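Local coordinates for tail spike protein (Acinetobacter phage vB_AbaP_AS12, PDB 6EU4) that forms the trimeric tailspike of a phage of Acinetobacter and probably recognises and degrades the bacterial capsule polysaccharide during infection, at residues S128-E140 / F171-V183. Sequence-based numbering, arbitrary orientation.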
loop_
_atom_site.group_PDB
_atom_site.type_symbol
_atom_site.label_atom_id
_atom_site.label_comp_id
_atom_site.label_asym_id
_atom_site.label_seq_id
_atom_site.Cartn_x
_atom_site.Cartn_y
_atom_site.Cartn_z
ATOM N N SER A 128 14.458 3.348 -40.018
ATOM C CA SER A 128 14.506 4.737 -40.459
ATOM C C SER A 128 13.185 5.470 -40.259
ATOM O O SER A 128 13.137 6.694 -40.448
ATOM C CB SER A 128 14.891 4.816 -41.928
ATOM O OG SER A 128 13.797 4.404 -42.733
ATOM N N VAL A 129 12.122 4.752 -39.908
ATOM C CA VAL A 129 10.825 5.349 -39.604
ATOM C C VAL A 129 10.296 4.693 -38.336
ATOM O O VAL A 129 10.806 3.647 -37.900
ATOM C CB VAL A 129 9.832 5.179 -40.781
ATOM C CG1 VAL A 129 10.290 6.000 -41.998
ATOM C CG2 VAL A 129 9.678 3.721 -41.158
ATOM N N PRO A 130 9.285 5.284 -37.707
ATOM C CA PRO A 130 8.635 4.591 -36.591
ATOM C C PRO A 130 7.968 3.317 -37.090
ATOM O O PRO A 130 7.604 3.198 -38.265
ATOM C CB PRO A 130 7.592 5.606 -36.090
ATOM C CG PRO A 130 7.968 6.920 -36.751
ATOM C CD PRO A 130 8.584 6.535 -38.044
ATOM N N VAL A 131 7.768 2.373 -36.170
ATOM C CA VAL A 131 6.966 1.183 -36.431
ATOM C C VAL A 131 5.793 1.209 -35.470
ATOM O O VAL A 131 5.929 1.673 -34.333
ATOM C CB VAL A 131 7.778 -0.120 -36.299
ATOM C CG1 VAL A 131 8.891 -0.135 -37.372
ATOM C CG2 VAL A 131 8.385 -0.289 -34.899
ATOM N N TYR A 132 4.637 0.769 -35.947
ATOM C CA TYR A 132 3.427 0.844 -35.151
ATOM C C TYR A 132 2.858 -0.543 -34.889
ATOM O O TYR A 132 3.124 -1.512 -35.606
ATOM C CB TYR A 132 2.381 1.742 -35.835
ATOM C CG TYR A 132 1.793 1.176 -37.111
ATOM C CD1 TYR A 132 0.720 0.289 -37.078
ATOM C CD2 TYR A 132 2.317 1.525 -38.347
ATOM C CE1 TYR A 132 0.189 -0.233 -38.255
ATOM C CE2 TYR A 132 1.789 1.008 -39.519
ATOM C CZ TYR A 132 0.726 0.139 -39.456
ATOM O OH TYR A 132 0.206 -0.386 -40.606
ATOM N N TYR A 133 2.076 -0.622 -33.821
ATOM C CA TYR A 133 1.298 -1.804 -33.525
ATOM C C TYR A 133 -0.125 -1.367 -33.218
ATOM O O TYR A 133 -0.365 -0.218 -32.843
ATOM C CB TYR A 133 1.913 -2.586 -32.356
ATOM C CG TYR A 133 2.008 -1.820 -31.038
ATOM C CD1 TYR A 133 3.034 -0.911 -30.802
ATOM C CD2 TYR A 133 1.086 -2.037 -30.013
ATOM C CE1 TYR A 133 3.120 -0.225 -29.600
ATOM C CE2 TYR A 133 1.176 -1.345 -28.803
ATOM C CZ TYR A 133 2.187 -0.441 -28.605
ATOM O OH TYR A 133 2.284 0.242 -27.408
ATOM N N ASN A 134 -1.075 -2.302 -33.381
ATOM C CA ASN A 134 -2.482 -2.001 -33.179
ATOM C C ASN A 134 -2.953 -2.686 -31.921
ATOM O O ASN A 134 -2.723 -2.170 -30.810
ATOM C CB ASN A 134 -3.308 -2.407 -34.414
ATOM C CG ASN A 134 -2.841 -1.736 -35.696
ATOM O OD1 ASN A 134 -2.614 -2.410 -36.705
ATOM N ND2 ASN A 134 -2.721 -0.409 -35.677
ATOM N N SER A 135 -3.646 -3.819 -32.006
ATOM C CA SER A 135 -4.237 -4.471 -30.848
ATOM C C SER A 135 -3.960 -5.964 -30.908
ATOM O O SER A 135 -3.621 -6.515 -31.958
ATOM C CB SER A 135 -5.746 -4.190 -30.795
ATOM O OG SER A 135 -5.944 -2.817 -30.494
ATOM N N ASN A 136 -4.121 -6.624 -29.760
ATOM C CA ASN A 136 -3.908 -8.066 -29.664
ATOM C C ASN A 136 -2.530 -8.455 -30.178
ATOM O O ASN A 136 -2.366 -9.450 -30.885
ATOM C CB ASN A 136 -4.998 -8.827 -30.414
ATOM C CG ASN A 136 -5.377 -10.130 -29.733
ATOM O OD1 ASN A 136 -6.395 -10.219 -29.041
ATOM N ND2 ASN A 136 -4.561 -11.152 -29.938
ATOM N N THR A 137 -1.529 -7.657 -29.823
ATOM C CA THR A 137 -0.168 -7.852 -30.293
ATOM C C THR A 137 0.707 -8.271 -29.126
ATOM O O THR A 137 0.783 -7.559 -28.119
ATOM C CB THR A 137 0.376 -6.565 -30.911
ATOM O OG1 THR A 137 -0.574 -6.073 -31.841
ATOM C CG2 THR A 137 1.672 -6.833 -31.634
ATOM N N THR A 138 1.380 -9.409 -29.269
ATOM C CA THR A 138 2.376 -9.863 -28.305
ATOM C C THR A 138 3.737 -9.789 -28.986
ATOM O O THR A 138 3.925 -10.359 -30.070
ATOM C CB THR A 138 2.065 -11.275 -27.799
ATOM O OG1 THR A 138 0.855 -11.241 -27.026
ATOM C CG2 THR A 138 3.190 -11.804 -26.904
ATOM N N ILE A 139 4.668 -9.069 -28.349
ATOM C CA ILE A 139 6.034 -8.881 -28.829
ATOM C C ILE A 139 6.955 -9.245 -27.674
ATOM O O ILE A 139 6.815 -8.692 -26.579
ATOM C CB ILE A 139 6.300 -7.431 -29.275
ATOM C CG1 ILE A 139 5.248 -6.950 -30.271
ATOM C CG2 ILE A 139 7.710 -7.312 -29.843
ATOM C CD1 ILE A 139 5.320 -5.460 -30.558
ATOM N N GLU A 140 7.876 -10.184 -27.902
ATOM C CA GLU A 140 8.721 -10.721 -26.840
ATOM C C GLU A 140 10.173 -10.767 -27.307
ATOM O O GLU A 140 10.494 -11.475 -28.268
ATOM C CB GLU A 140 8.254 -12.127 -26.427
ATOM C CG GLU A 140 9.121 -12.791 -25.336
ATOM C CD GLU A 140 8.745 -14.249 -25.077
ATOM O OE1 GLU A 140 7.627 -14.657 -25.446
ATOM O OE2 GLU A 140 9.568 -14.983 -24.487
ATOM N N PHE A 171 -0.852 10.582 -36.048
ATOM C CA PHE A 171 0.186 9.775 -35.432
ATOM C C PHE A 171 1.554 10.000 -36.081
ATOM O O PHE A 171 2.505 9.258 -35.780
ATOM C CB PHE A 171 -0.208 8.306 -35.491
ATOM C CG PHE A 171 -1.523 8.007 -34.806
ATOM C CD1 PHE A 171 -2.718 8.168 -35.488
ATOM C CD2 PHE A 171 -1.560 7.553 -33.502
ATOM C CE1 PHE A 171 -3.921 7.903 -34.868
ATOM C CE2 PHE A 171 -2.768 7.283 -32.887
ATOM C CZ PHE A 171 -3.938 7.462 -33.571
ATOM N N ASP A 172 1.681 11.029 -36.917
ATOM C CA ASP A 172 2.899 11.256 -37.698
ATOM C C ASP A 172 3.888 12.111 -36.896
ATOM O O ASP A 172 4.230 13.243 -37.258
ATOM C CB ASP A 172 2.556 11.911 -39.032
ATOM C CG ASP A 172 1.680 11.018 -39.937
ATOM O OD1 ASP A 172 1.468 9.825 -39.616
ATOM O OD2 ASP A 172 1.213 11.514 -40.992
ATOM N N VAL A 173 4.337 11.537 -35.789
ATOM C CA VAL A 173 5.297 12.159 -34.888
ATOM C C VAL A 173 6.629 11.433 -34.996
ATOM O O VAL A 173 6.721 10.304 -35.486
ATOM C CB VAL A 173 4.806 12.147 -33.422
ATOM C CG1 VAL A 173 3.460 12.826 -33.301
ATOM C CG2 VAL A 173 4.705 10.748 -32.892
ATOM N N ASP A 174 7.680 12.101 -34.515
ATOM C CA ASP A 174 9.007 11.489 -34.439
ATOM C C ASP A 174 9.054 10.621 -33.184
ATOM O O ASP A 174 9.234 11.129 -32.075
ATOM C CB ASP A 174 10.101 12.548 -34.405
ATOM C CG ASP A 174 11.495 11.932 -34.312
ATOM O OD1 ASP A 174 11.619 10.713 -34.559
ATOM O OD2 ASP A 174 12.454 12.665 -34.001
ATOM N N ALA A 175 8.874 9.316 -33.375
ATOM C CA ALA A 175 8.855 8.323 -32.315
ATOM C C ALA A 175 9.508 7.054 -32.838
ATOM O O ALA A 175 9.703 6.897 -34.045
ATOM C CB ALA A 175 7.431 8.023 -31.853
ATOM N N ILE A 176 9.882 6.158 -31.926
ATOM C CA ILE A 176 10.450 4.871 -32.328
ATOM C C ILE A 176 9.356 3.857 -32.581
ATOM O O ILE A 176 9.348 3.170 -33.611
ATOM C CB ILE A 176 11.451 4.353 -31.271
ATOM C CG1 ILE A 176 12.512 5.417 -30.992
ATOM C CG2 ILE A 176 12.097 3.065 -31.754
ATOM C CD1 ILE A 176 13.427 5.065 -29.837
HETATM N N MSE A 177 8.425 3.769 -31.642
HETATM C CA MSE A 177 7.279 2.878 -31.739
HETATM C C MSE A 177 6.001 3.666 -31.418
HETATM O O MSE A 177 6.010 4.560 -30.565
HETATM C CB MSE A 177 7.463 1.676 -30.783
HETATM C CG MSE A 177 6.602 0.514 -31.058
HETATM SE SE MSE A 177 7.213 -0.984 -29.911
HETATM C CE MSE A 177 6.540 -2.355 -31.037
ATOM N N VAL A 178 4.915 3.354 -32.127
ATOM C CA VAL A 178 3.652 4.075 -32.016
ATOM C C VAL A 178 2.523 3.066 -31.858
ATOM O O VAL A 178 2.431 2.113 -32.639
ATOM C CB VAL A 178 3.389 4.953 -33.256
ATOM C CG1 VAL A 178 2.078 5.744 -33.116
ATOM C CG2 VAL A 178 4.572 5.887 -33.507
ATOM N N ALA A 179 1.661 3.283 -30.867
ATOM C CA ALA A 179 0.447 2.491 -30.691
ATOM C C ALA A 179 -0.701 3.200 -31.402
ATOM O O ALA A 179 -0.954 4.379 -31.141
ATOM C CB ALA A 179 0.111 2.327 -29.206
ATOM N N ILE A 180 -1.385 2.487 -32.291
ATOM C CA ILE A 180 -2.475 3.046 -33.094
ATOM C C ILE A 180 -3.704 2.139 -33.001
ATOM O O ILE A 180 -3.597 0.935 -33.277
ATOM C CB ILE A 180 -2.049 3.215 -34.567
ATOM C CG1 ILE A 180 -0.774 4.046 -34.672
ATOM C CG2 ILE A 180 -3.199 3.799 -35.398
ATOM C CD1 ILE A 180 -0.273 4.324 -36.127
ATOM N N PRO A 181 -4.900 2.652 -32.695
ATOM C CA PRO A 181 -6.072 1.766 -32.661
ATOM C C PRO A 181 -6.381 1.193 -34.036
ATOM O O PRO A 181 -6.174 1.832 -35.074
ATOM C CB PRO A 181 -7.213 2.681 -32.179
ATOM C CG PRO A 181 -6.511 3.843 -31.531
ATOM C CD PRO A 181 -5.249 4.027 -32.317
ATOM N N ARG A 182 -6.910 -0.028 -34.031
ATOM C CA ARG A 182 -7.527 -0.562 -35.242
ATOM C C ARG A 182 -8.609 0.385 -35.743
ATOM O O ARG A 182 -9.222 1.126 -34.973
ATOM C CB ARG A 182 -8.141 -1.931 -34.970
ATOM C CG ARG A 182 -7.176 -3.037 -34.599
ATOM C CD ARG A 182 -7.997 -4.289 -34.174
ATOM N NE ARG A 182 -7.175 -5.481 -34.040
ATOM C CZ ARG A 182 -7.630 -6.659 -33.618
ATOM N NH1 ARG A 182 -8.898 -6.805 -33.256
ATOM N NH2 ARG A 182 -6.805 -7.693 -33.550
ATOM N N VAL A 183 -8.846 0.363 -37.057
ATOM C CA VAL A 183 -9.916 1.177 -37.628
ATOM C C VAL A 183 -11.240 0.738 -37.036
ATOM O O VAL A 183 -11.533 -0.459 -36.944
ATOM C CB VAL A 183 -9.908 1.082 -39.164
ATOM C CG1 VAL A 183 -8.633 1.681 -39.715
ATOM C CG2 VAL A 183 -10.054 -0.365 -39.623
HETATM O O HOH W 1 11.366 2.717 -35.381
HETATM O O HOH W 2 -7.937 -1.395 -31.601
HETATM O O HOH W 3 -4.328 -5.567 -34.499
HETATM O O HOH W 4 -3.925 -8.488 -34.766
#
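Tyr133 and Met177, a selenomethionine, cross at about a right angle inside a parallel beta-helix, where strand 131-133 lies parallel to strand 175-179 of the next coil. The selenium sits oblique to the ring, 5.1 Å from SE to the Tyr133 centroid, a Met-aromatic contact. Beyond it, CE of Met177 meets CD1 of Ile139 tip to tip at a tight 3.4 Å. Tyr133 suits this interior because its ring is apolar while its hydroxyl is satisfied by Tyr221; with CG lodged between the backbone N and the carbonyl carbon (chi1 60°), the ring swings back over the neighbouring strand. There the small Ala179 lays its CA over one face, 4.1 Å from the Tyr133 centroid, as a CH-pi contact. On the face that Tyr132 shares with Val178, Tyr132 CB packs at 3.7 Å on CD1 of Ile180, which reaches in from just beyond the strand.

A backbone ladder sets this register: Val178 O accepts from Tyr133 N, and Tyr133 O from Ile180 N. Asn134 prolongs it where the strand ends, its ND2 donating almost straight (170°) to Ile180 O from above the carbonyl plane. Farther along, extended Arg182 lays its guanidinium over Ser135 CB and forms a salt bridge with Asp146 of a second subunit, while its NE donates to a water, 2.9 Å away, that also accepts from Ser135 N.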